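Local coordinates for protein V-type ATP synthase alpha chain (Nanoarchaeum equitans Kin4-M, PDB 5BN3) that belongs to the alpha/beta family of rotary V-type ATP synthase subunits, with a P-loop nucleotide-binding domain that carries adenosine-5'-diphosphate in this model, at residues V113-P118 with E159-I164; L71-L76 with F140-I145; K153-Y158 with I168-G173. One frame throughout, in Å; residues are numbered along the deposited sequence.

Contact 1 (V113-P118 with E159-I164)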
loop_
_atom_site.group_PDB
_atom_site.type_symbol
_atom_site.label_atom_id
_atom_site.label_comp_id
_atom_site.label_asym_id
_atom_site.label_seq_id
_atom_site.Cartn_x
_atom_site.Cartn_y
_atom_site.Cartn_z
ATOM N N VAL A 113 -46.373 -36.932 11.215
ATOM C CA VAL A 113 -47.456 -37.365 10.336
ATOM C C VAL A 113 -48.115 -36.179 9.636
ATOM O O VAL A 113 -48.646 -35.279 10.286
ATOM C CB VAL A 113 -48.524 -38.171 11.105
ATOM C CG1 VAL A 113 -49.674 -38.530 10.186
ATOM C CG2 VAL A 113 -47.912 -39.434 11.694
ATOM N N TRP A 114 -48.079 -36.186 8.307
ATOM C CA TRP A 114 -48.642 -35.094 7.520
ATOM C C TRP A 114 -49.974 -35.478 6.890
ATOM O O TRP A 114 -50.225 -36.654 6.634
ATOM C CB TRP A 114 -47.662 -34.688 6.417
ATOM C CG TRP A 114 -46.325 -34.278 6.940
ATOM C CD1 TRP A 114 -45.179 -35.017 6.948
ATOM C CD2 TRP A 114 -46.000 -33.024 7.546
ATOM N NE1 TRP A 114 -44.157 -34.296 7.519
ATOM C CE2 TRP A 114 -44.636 -33.066 7.891
ATOM C CE3 TRP A 114 -46.730 -31.865 7.823
ATOM C CZ2 TRP A 114 -43.988 -31.992 8.504
ATOM C CZ3 TRP A 114 -46.090 -30.805 8.427
ATOM C CH2 TRP A 114 -44.733 -30.874 8.764
ATOM N N GLU A 115 -50.824 -34.488 6.633
ATOM C CA GLU A 115 -52.065 -34.737 5.902
ATOM C C GLU A 115 -51.935 -34.265 4.456
ATOM O O GLU A 115 -51.843 -33.065 4.189
ATOM C CB GLU A 115 -53.260 -34.058 6.579
ATOM C CG GLU A 115 -54.590 -34.351 5.894
ATOM C CD GLU A 115 -55.790 -33.992 6.750
ATOM O OE1 GLU A 115 -56.474 -34.919 7.235
ATOM O OE2 GLU A 115 -56.057 -32.786 6.930
ATOM N N PHE A 116 -51.926 -35.220 3.531
ATOM C CA PHE A 116 -51.770 -34.931 2.111
ATOM C C PHE A 116 -53.117 -34.895 1.386
ATOM O O PHE A 116 -53.869 -35.871 1.408
ATOM C CB PHE A 116 -50.849 -35.974 1.472
ATOM C CG PHE A 116 -50.709 -35.836 -0.014
ATOM C CD1 PHE A 116 -50.007 -34.775 -0.562
ATOM C CD2 PHE A 116 -51.267 -36.779 -0.864
ATOM C CE1 PHE A 116 -49.870 -34.648 -1.931
ATOM C CE2 PHE A 116 -51.135 -36.660 -2.237
ATOM C CZ PHE A 116 -50.434 -35.592 -2.771
ATOM N N ILE A 117 -53.414 -33.765 0.750
ATOM C CA ILE A 117 -54.636 -33.609 -0.033
ATOM C C ILE A 117 -54.285 -33.512 -1.519
ATOM O O ILE A 117 -53.686 -32.525 -1.953
ATOM C CB ILE A 117 -55.417 -32.348 0.398
ATOM C CG1 ILE A 117 -55.779 -32.419 1.886
ATOM C CG2 ILE A 117 -56.665 -32.173 -0.452
ATOM C CD1 ILE A 117 -56.421 -31.153 2.426
ATOM N N PRO A 118 -54.660 -34.536 -2.306
ATOM C CA PRO A 118 -54.286 -34.596 -3.725
ATOM C C PRO A 118 -54.986 -33.530 -4.565
ATOM O O PRO A 118 -56.088 -33.104 -4.226
ATOM C CB PRO A 118 -54.751 -35.994 -4.150
ATOM C CG PRO A 118 -55.873 -36.311 -3.229
ATOM C CD PRO A 118 -55.503 -35.678 -1.909
ATOM N N GLU A 159 -54.443 -40.371 -0.507
ATOM C CA GLU A 159 -54.920 -39.206 0.226
ATOM C C GLU A 159 -54.939 -39.527 1.712
ATOM O O GLU A 159 -55.236 -40.657 2.100
ATOM C CB GLU A 159 -56.332 -38.840 -0.243
ATOM C CG GLU A 159 -57.082 -37.888 0.678
ATOM C CD GLU A 159 -58.491 -37.603 0.197
ATOM O OE1 GLU A 159 -59.084 -38.477 -0.471
ATOM O OE2 GLU A 159 -59.003 -36.501 0.485
ATOM N N GLY A 160 -54.606 -38.543 2.542
ATOM C CA GLY A 160 -54.731 -38.703 3.977
ATOM C C GLY A 160 -53.443 -38.488 4.743
ATOM O O GLY A 160 -52.619 -37.647 4.379
ATOM N N ASN A 161 -53.271 -39.262 5.808
ATOM C CA ASN A 161 -52.143 -39.081 6.709
ATOM C C ASN A 161 -50.947 -39.962 6.360
ATOM O O ASN A 161 -51.064 -41.188 6.292
ATOM C CB ASN A 161 -52.589 -39.302 8.156
ATOM C CG ASN A 161 -53.739 -38.394 8.550
ATOM O OD1 ASN A 161 -53.544 -37.209 8.830
ATOM N ND2 ASN A 161 -54.947 -38.944 8.567
ATOM N N PHE A 162 -49.799 -39.326 6.132
ATOM C CA PHE A 162 -48.580 -40.029 5.742
ATOM C C PHE A 162 -47.352 -39.435 6.423
ATOM O O PHE A 162 -47.355 -38.269 6.817
ATOM C CB PHE A 162 -48.371 -39.941 4.225
ATOM C CG PHE A 162 -49.509 -40.487 3.418
ATOM C CD1 PHE A 162 -50.560 -39.668 3.036
ATOM C CD2 PHE A 162 -49.520 -41.816 3.019
ATOM C CE1 PHE A 162 -51.607 -40.164 2.286
ATOM C CE2 PHE A 162 -50.566 -42.318 2.266
ATOM C CZ PHE A 162 -51.610 -41.491 1.899
ATOM N N THR A 163 -46.301 -40.241 6.554
ATOM C CA THR A 163 -44.992 -39.731 6.960
ATOM C C THR A 163 -44.170 -39.500 5.698
ATOM O O THR A 163 -44.592 -39.883 4.606
ATOM C CB THR A 163 -44.255 -40.683 7.925
ATOM O OG1 THR A 163 -43.890 -41.886 7.240
ATOM C CG2 THR A 163 -45.136 -41.023 9.115
ATOM N N ILE A 164 -42.998 -38.890 5.849
ATOM C CA ILE A 164 -42.222 -38.399 4.709
ATOM C C ILE A 164 -41.716 -39.483 3.741
ATOM O O ILE A 164 -41.583 -39.234 2.542
ATOM C CB ILE A 164 -41.053 -37.488 5.188
ATOM C CG1 ILE A 164 -41.087 -36.141 4.468
ATOM C CG2 ILE A 164 -39.702 -38.159 5.007
ATOM C CD1 ILE A 164 -42.292 -35.305 4.812
HETATM O O HOH W 1 -55.068 -34.961 10.318
#
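Trp-114 and Phe-162 form a hydrogen-bonded antiparallel pair: Trp-114 N gives to Phe-162 O at 2.7 Å, and Phe-162 N returns a bond to Trp-114 O. Two residues on, Phe-116 and Gly-160 repeat the exchange, again with bonds in both directions. Between them, Glu-115 and Asn-161 are the non-hydrogen-bonded pair, where Asn-161 CA leans on Trp-114 O (3.1 Å) in a CA-H...O contact. Packing is tight on the face that carries Trp-114, Phe-116 and Phe-162. Trp-114 and Ile-164 lie side by side, and Ile-164 CD1 comes to 3.4 Å from Trp-114 NE1, near the pyrrole corner of the indole. Phe-116 touches by its CB, which sits 4.0 Å from Phe-162 CD1; its ring, with CG anti to the backbone N (chi1 175°), reaches on toward Ile-168 and Leu-178. The other face is loose and wet. Glu-115 and Asn-161 cross obliquely there, their carboxylate and amide planes 31° apart, and a water donates to Asn-161 OD1 (3.1 Å) and weakly to Glu-115 OE1. At the exposed end of the pairing, Val-113 CG1 touches Asn-161 CB at 3.6 Å. The pair belongs to a four-stranded antiparallel sheet of the barrel-sandwich domain, apolar on the side of Trp-114 and Phe-116 and exposed on that of Glu-115 and Asn-161, with strand 160-162 outermost within this chain.

Contact 2 (L71-L76 with F140-I145)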
loop_
_atom_site.group_PDB
_atom_site.type_symbol
_atom_site.label_atom_id
_atom_site.label_comp_id
_atom_site.label_asym_id
_atom_site.label_seq_id
_atom_site.Cartn_x
_atom_site.Cartn_y
_atom_site.Cartn_z
ATOM N N LEU A 71 -36.084 -31.795 0.061
ATOM C CA LEU A 71 -37.074 -30.736 -0.093
ATOM C C LEU A 71 -38.484 -31.280 0.116
ATOM O O LEU A 71 -38.977 -32.065 -0.693
ATOM C CB LEU A 71 -36.961 -30.111 -1.484
ATOM C CG LEU A 71 -35.588 -29.533 -1.838
ATOM C CD1 LEU A 71 -35.507 -29.186 -3.316
ATOM C CD2 LEU A 71 -35.309 -28.308 -0.989
ATOM N N GLY A 72 -39.128 -30.855 1.200
ATOM C CA GLY A 72 -40.485 -31.275 1.505
ATOM C C GLY A 72 -40.941 -30.721 2.841
ATOM O O GLY A 72 -40.270 -29.859 3.415
ATOM N N PRO A 73 -42.090 -31.203 3.340
ATOM C CA PRO A 73 -42.597 -30.791 4.653
ATOM C C PRO A 73 -41.612 -31.149 5.762
ATOM O O PRO A 73 -41.064 -32.255 5.758
ATOM C CB PRO A 73 -43.877 -31.618 4.808
ATOM C CG PRO A 73 -44.309 -31.904 3.406
ATOM C CD PRO A 73 -43.032 -32.092 2.638
ATOM N N GLY A 74 -41.386 -30.223 6.691
ATOM C CA GLY A 74 -40.447 -30.449 7.776
ATOM C C GLY A 74 -39.350 -29.404 7.882
ATOM O O GLY A 74 -38.574 -29.410 8.840
ATOM N N LEU A 75 -39.284 -28.505 6.904
ATOM C CA LEU A 75 -38.267 -27.454 6.886
ATOM C C LEU A 75 -38.715 -26.228 7.678
ATOM O O LEU A 75 -37.927 -25.630 8.412
ATOM C CB LEU A 75 -37.953 -27.042 5.445
ATOM C CG LEU A 75 -37.289 -28.082 4.541
ATOM C CD1 LEU A 75 -37.198 -27.573 3.112
ATOM C CD2 LEU A 75 -35.909 -28.426 5.062
ATOM N N LEU A 76 -39.986 -25.865 7.527
ATOM C CA LEU A 76 -40.523 -24.644 8.130
ATOM C C LEU A 76 -40.452 -24.646 9.656
ATOM O O LEU A 76 -40.674 -25.678 10.298
ATOM C CB LEU A 76 -41.965 -24.404 7.665
ATOM C CG LEU A 76 -42.142 -24.161 6.165
ATOM C CD1 LEU A 76 -43.602 -23.921 5.805
ATOM C CD2 LEU A 76 -41.299 -22.981 5.741
ATOM N N PHE A 140 -49.342 -23.130 6.784
ATOM C CA PHE A 140 -48.822 -22.853 5.450
ATOM C C PHE A 140 -49.224 -23.947 4.466
ATOM O O PHE A 140 -49.056 -25.137 4.747
ATOM C CB PHE A 140 -47.298 -22.715 5.486
ATOM C CG PHE A 140 -46.698 -22.293 4.175
ATOM C CD1 PHE A 140 -46.643 -20.953 3.825
ATOM C CD2 PHE A 140 -46.184 -23.233 3.294
ATOM C CE1 PHE A 140 -46.093 -20.556 2.619
ATOM C CE2 PHE A 140 -45.632 -22.843 2.084
ATOM C CZ PHE A 140 -45.588 -21.503 1.748
ATOM N N GLU A 141 -49.751 -23.544 3.312
ATOM C CA GLU A 141 -50.108 -24.503 2.272
ATOM C C GLU A 141 -48.870 -24.947 1.490
ATOM O O GLU A 141 -48.495 -24.336 0.487
ATOM C CB GLU A 141 -51.158 -23.921 1.319
ATOM C CG GLU A 141 -51.593 -24.890 0.226
ATOM C CD GLU A 141 -52.517 -24.263 -0.800
ATOM O OE1 GLU A 141 -52.083 -24.076 -1.957
ATOM O OE2 GLU A 141 -53.684 -23.971 -0.458
ATOM N N HIS A 142 -48.236 -26.015 1.957
ATOM C CA HIS A 142 -47.071 -26.556 1.272
ATOM C C HIS A 142 -47.521 -27.313 0.033
ATOM O O HIS A 142 -48.284 -28.279 0.122
ATOM C CB HIS A 142 -46.287 -27.480 2.204
ATOM C CG HIS A 142 -44.899 -27.783 1.730
ATOM N ND1 HIS A 142 -43.804 -27.728 2.567
ATOM C CD2 HIS A 142 -44.429 -28.155 0.519
ATOM C CE1 HIS A 142 -42.720 -28.047 1.887
ATOM N NE2 HIS A 142 -43.068 -28.313 0.642
ATOM N N ARG A 143 -47.054 -26.869 -1.127
ATOM C CA ARG A 143 -47.423 -27.500 -2.382
ATOM C C ARG A 143 -46.422 -28.577 -2.773
ATOM O O ARG A 143 -45.237 -28.304 -2.976
ATOM C CB ARG A 143 -47.575 -26.443 -3.479
ATOM C CG ARG A 143 -48.775 -25.533 -3.238
ATOM C CD ARG A 143 -48.688 -24.225 -3.999
ATOM N NE ARG A 143 -49.768 -23.316 -3.613
ATOM C CZ ARG A 143 -49.830 -22.031 -3.951
ATOM N NH1 ARG A 143 -48.871 -21.486 -4.686
ATOM N NH2 ARG A 143 -50.849 -21.289 -3.548
ATOM N N ILE A 144 -46.907 -29.812 -2.854
ATOM C CA ILE A 144 -46.058 -30.938 -3.216
ATOM C C ILE A 144 -45.847 -30.937 -4.724
ATOM O O ILE A 144 -46.727 -31.338 -5.486
ATOM C CB ILE A 144 -46.666 -32.277 -2.760
ATOM C CG1 ILE A 144 -47.081 -32.191 -1.288
ATOM C CG2 ILE A 144 -45.680 -33.419 -2.979
ATOM C CD1 ILE A 144 -45.943 -31.820 -0.342
ATOM N N ILE A 145 -44.683 -30.459 -5.151
ATOM C CA ILE A 145 -44.346 -30.425 -6.565
ATOM C C ILE A 145 -43.462 -31.614 -6.914
ATOM O O ILE A 145 -42.465 -31.880 -6.239
ATOM C CB ILE A 145 -43.658 -29.098 -6.960
ATOM C CG1 ILE A 145 -42.501 -28.782 -6.011
ATOM C CG2 ILE A 145 -44.666 -27.953 -6.946
ATOM C CD1 ILE A 145 -41.696 -27.564 -6.422
#
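His-142, Leu-76 and Pro-73 bury the most surface here, and no hydrogen bond joins the two segments. The imidazole of His-142 stands against the peptide between Gly-72 and Pro-73: its CE1 corner comes to 3.4 Å from Gly-72 C and equally close to Gly-72 O. Pro-73 CD lies over one face of the ring, toward the rim, 4.1 Å from His-142 CE1, with the two side chains crossing at about a right angle. An anti first torsion (chi1 -164°) carries the imidazole off the strand toward the loop, and both ring nitrogens are used beyond it: ND1 bonds to Glu-137 and NE2 to the hydroxyl of Tyr-307, which fixes the ring's rotation. The Glu-137 carboxylate, which also takes the Gly-74 amide, would probably favour a protonated imidazole. Pro-73 turns its CG to Ile-144 CD1 (4.1 Å), a purely apolar touch. At the far end Leu-76, with CG anti to its carbonyl carbon (chi1 -63°), brings CD1 to 3.7 Å from Phe-140 CD2 and nearly as close to CG and CB, at the root of the aromatic side chain. Helix 293-309 closes over this layer, with Phe-308 meeting both Leu-76 and His-142. The result is an apolar seam pinned by a doubly bonded histidine, where an outermost strand of the barrel-sandwich domain, 140-145, is laid against the loop following strand 68-71 and a helix of the P-loop nucleotide-binding domain.

Contact 3 (K153-Y158 with I168-G173)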
loop_
_atom_site.group_PDB
_atom_site.type_symbol
_atom_site.label_atom_id
_atom_site.label_comp_id
_atom_site.label_asym_id
_atom_site.label_seq_id
_atom_site.Cartn_x
_atom_site.Cartn_y
_atom_site.Cartn_z
ATOM N N LYS A 153 -48.238 -40.752 -16.609
ATOM C CA LYS A 153 -49.603 -40.893 -16.130
ATOM C C LYS A 153 -49.646 -41.336 -14.675
ATOM O O LYS A 153 -48.851 -42.173 -14.239
ATOM C CB LYS A 153 -50.376 -41.876 -17.009
ATOM C CG LYS A 153 -51.761 -41.386 -17.386
ATOM C CD LYS A 153 -52.255 -42.054 -18.657
ATOM C CE LYS A 153 -53.414 -41.277 -19.254
ATOM N NZ LYS A 153 -53.892 -41.871 -20.529
ATOM N N ILE A 154 -50.578 -40.760 -13.926
ATOM C CA ILE A 154 -50.782 -41.141 -12.538
ATOM C C ILE A 154 -51.509 -42.476 -12.475
ATOM O O ILE A 154 -52.710 -42.557 -12.741
ATOM C CB ILE A 154 -51.574 -40.065 -11.787
ATOM C CG1 ILE A 154 -50.783 -38.757 -11.800
ATOM C CG2 ILE A 154 -51.850 -40.501 -10.360
ATOM C CD1 ILE A 154 -51.526 -37.595 -11.231
ATOM N N GLU A 155 -50.768 -43.526 -12.140
ATOM C CA GLU A 155 -51.317 -44.874 -12.088
ATOM C C GLU A 155 -51.978 -45.113 -10.737
ATOM O O GLU A 155 -52.847 -45.976 -10.598
ATOM C CB GLU A 155 -50.207 -45.900 -12.334
ATOM C CG GLU A 155 -49.416 -45.655 -13.614
ATOM C CD GLU A 155 -48.255 -46.618 -13.786
ATOM O OE1 GLU A 155 -47.639 -47.001 -12.769
ATOM O OE2 GLU A 155 -47.961 -46.993 -14.941
ATOM N N GLU A 156 -51.561 -44.328 -9.749
ATOM C CA GLU A 156 -52.076 -44.439 -8.392
ATOM C C GLU A 156 -51.782 -43.145 -7.642
ATOM O O GLU A 156 -50.686 -42.598 -7.757
ATOM C CB GLU A 156 -51.395 -45.608 -7.677
ATOM C CG GLU A 156 -52.317 -46.430 -6.805
ATOM C CD GLU A 156 -53.167 -47.391 -7.606
ATOM O OE1 GLU A 156 -52.663 -47.958 -8.598
ATOM O OE2 GLU A 156 -54.341 -47.585 -7.240
ATOM N N ILE A 157 -52.759 -42.647 -6.890
ATOM C CA ILE A 157 -52.528 -41.496 -6.019
ATOM C C ILE A 157 -53.391 -41.572 -4.763
ATOM O O ILE A 157 -54.601 -41.793 -4.835
ATOM C CB ILE A 157 -52.715 -40.140 -6.753
ATOM C CG1 ILE A 157 -52.425 -38.972 -5.803
ATOM C CG2 ILE A 157 -54.108 -40.026 -7.354
ATOM C CD1 ILE A 157 -52.436 -37.615 -6.475
ATOM N N TYR A 158 -52.754 -41.395 -3.611
ATOM C CA TYR A 158 -53.427 -41.586 -2.333
ATOM C C TYR A 158 -53.782 -40.268 -1.655
ATOM O O TYR A 158 -53.469 -39.187 -2.162
ATOM C CB TYR A 158 -52.559 -42.450 -1.419
ATOM C CG TYR A 158 -52.130 -43.739 -2.076
ATOM C CD1 TYR A 158 -53.058 -44.564 -2.694
ATOM C CD2 TYR A 158 -50.799 -44.119 -2.100
ATOM C CE1 TYR A 158 -52.672 -45.738 -3.301
ATOM C CE2 TYR A 158 -50.404 -45.293 -2.708
ATOM C CZ TYR A 158 -51.346 -46.098 -3.307
ATOM O OH TYR A 158 -50.959 -47.268 -3.913
ATOM N N ILE A 168 -47.013 -41.634 -1.927
ATOM C CA ILE A 168 -48.298 -40.941 -1.992
ATOM C C ILE A 168 -48.901 -41.029 -3.389
ATOM O O ILE A 168 -50.073 -40.711 -3.593
ATOM C CB ILE A 168 -48.173 -39.461 -1.576
ATOM C CG1 ILE A 168 -47.041 -38.775 -2.339
ATOM C CG2 ILE A 168 -47.933 -39.346 -0.085
ATOM C CD1 ILE A 168 -47.515 -37.731 -3.316
ATOM N N ALA A 169 -48.082 -41.455 -4.346
ATOM C CA ALA A 169 -48.519 -41.621 -5.726
ATOM C C ALA A 169 -47.531 -42.465 -6.519
ATOM O O ALA A 169 -46.377 -42.621 -6.120
ATOM C CB ALA A 169 -48.708 -40.271 -6.392
ATOM N N ILE A 170 -47.988 -43.006 -7.644
ATOM C CA ILE A 170 -47.125 -43.786 -8.525
ATOM C C ILE A 170 -47.279 -43.309 -9.968
ATOM O O ILE A 170 -48.391 -43.268 -10.500
ATOM C CB ILE A 170 -47.429 -45.296 -8.420
ATOM C CG1 ILE A 170 -46.994 -45.822 -7.049
ATOM C CG2 ILE A 170 -46.722 -46.069 -9.524
ATOM C CD1 ILE A 170 -47.577 -47.170 -6.687
ATOM N N VAL A 171 -46.161 -42.932 -10.586
ATOM C CA VAL A 171 -46.157 -42.431 -11.959
ATOM C C VAL A 171 -45.177 -43.239 -12.806
ATOM O O VAL A 171 -43.990 -43.313 -12.480
ATOM C CB VAL A 171 -45.753 -40.942 -12.014
ATOM C CG1 VAL A 171 -45.931 -40.390 -13.420
ATOM C CG2 VAL A 171 -46.569 -40.131 -11.027
ATOM N N ASN A 172 -45.676 -43.837 -13.889
ATOM C CA ASN A 172 -44.869 -44.699 -14.758
ATOM C C ASN A 172 -44.074 -45.752 -13.989
ATOM O O ASN A 172 -42.907 -46.011 -14.290
ATOM C CB ASN A 172 -43.941 -43.874 -15.655
ATOM C CG ASN A 172 -44.532 -43.620 -17.031
ATOM O OD1 ASN A 172 -45.748 -43.492 -17.188
ATOM N ND2 ASN A 172 -43.671 -43.554 -18.040
ATOM N N GLY A 173 -44.716 -46.347 -12.989
ATOM C CA GLY A 173 -44.080 -47.358 -12.166
ATOM C C GLY A 173 -43.103 -46.796 -11.150
ATOM O O GLY A 173 -42.389 -47.554 -10.494
#
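The carboxylate of Glu-155 is approached from above its plane by the amide of Gly-173, whose N gives to OE1 at 3.0 Å, 52° out of that plane. The same oxygen rests 3.5 Å from Ile-170 CG2; the acid crosses the isoleucine at about a right angle while holding the Gly-173 amide. The Tyr-158 ring meets the backbone of Ile-168 obliquely, its CD2 3.8 Å from Ile-168 O; that carbonyl also takes Tyr-158 N in an almost straight bond (177° at the hydrogen). Between these two groups runs a classic beta bulge: Glu-155 and Glu-156 both face Ile-170, and Ile-170 O receives Glu-155 N at 2.9 Å and Glu-156 N only weakly. Ile-170 N replies to Glu-156 O at 2.7 Å. The register shifts by one residue here, and the chain turns a corner at Glu-155. Beyond it, Asn-172 N is buried with no partner, 3.6 Å from Lys-153 O but not bonded to it. On the face of Ile-154, Ile-157, Ala-169 and Val-171, Ile-157 CG1 meets Ala-169 CB at 4.0 Å, while Ile-154 lies beside Val-171. Ile-157 and Ala-169 pack on Ile-132 of strand 131-137, Val-171 on Ile-176. Strands 152-157 and 169-171 are the middle pair of a four-stranded antiparallel sheet, between strands 125-126 and 174-176.

Contact 1 lies between the other two and touches both, its centre about 12 Å from that of contact 2 and about 15 Å from that of contact 3. Trp-114 CE2 packs on Pro-73 CB at 3.5 Å, and the Phe-116 ring is shared: CE1 touches Ile-144 CG1 (3.8 Å) and CZ touches Ile-168 CD1 (3.7 Å). Contacts 2 and 3 do not touch, their nearest atoms being about 5 Å apart. Strand 160-162 lies in the chain between the two strands of contact 3. A bound magnesium ion is about 12 Å from the Phe-140 side chain; adenosine-5'-diphosphate is bound elsewhere, in a pocket that includes Lys-229 and Thr-230 of the P-loop and also Phe-494.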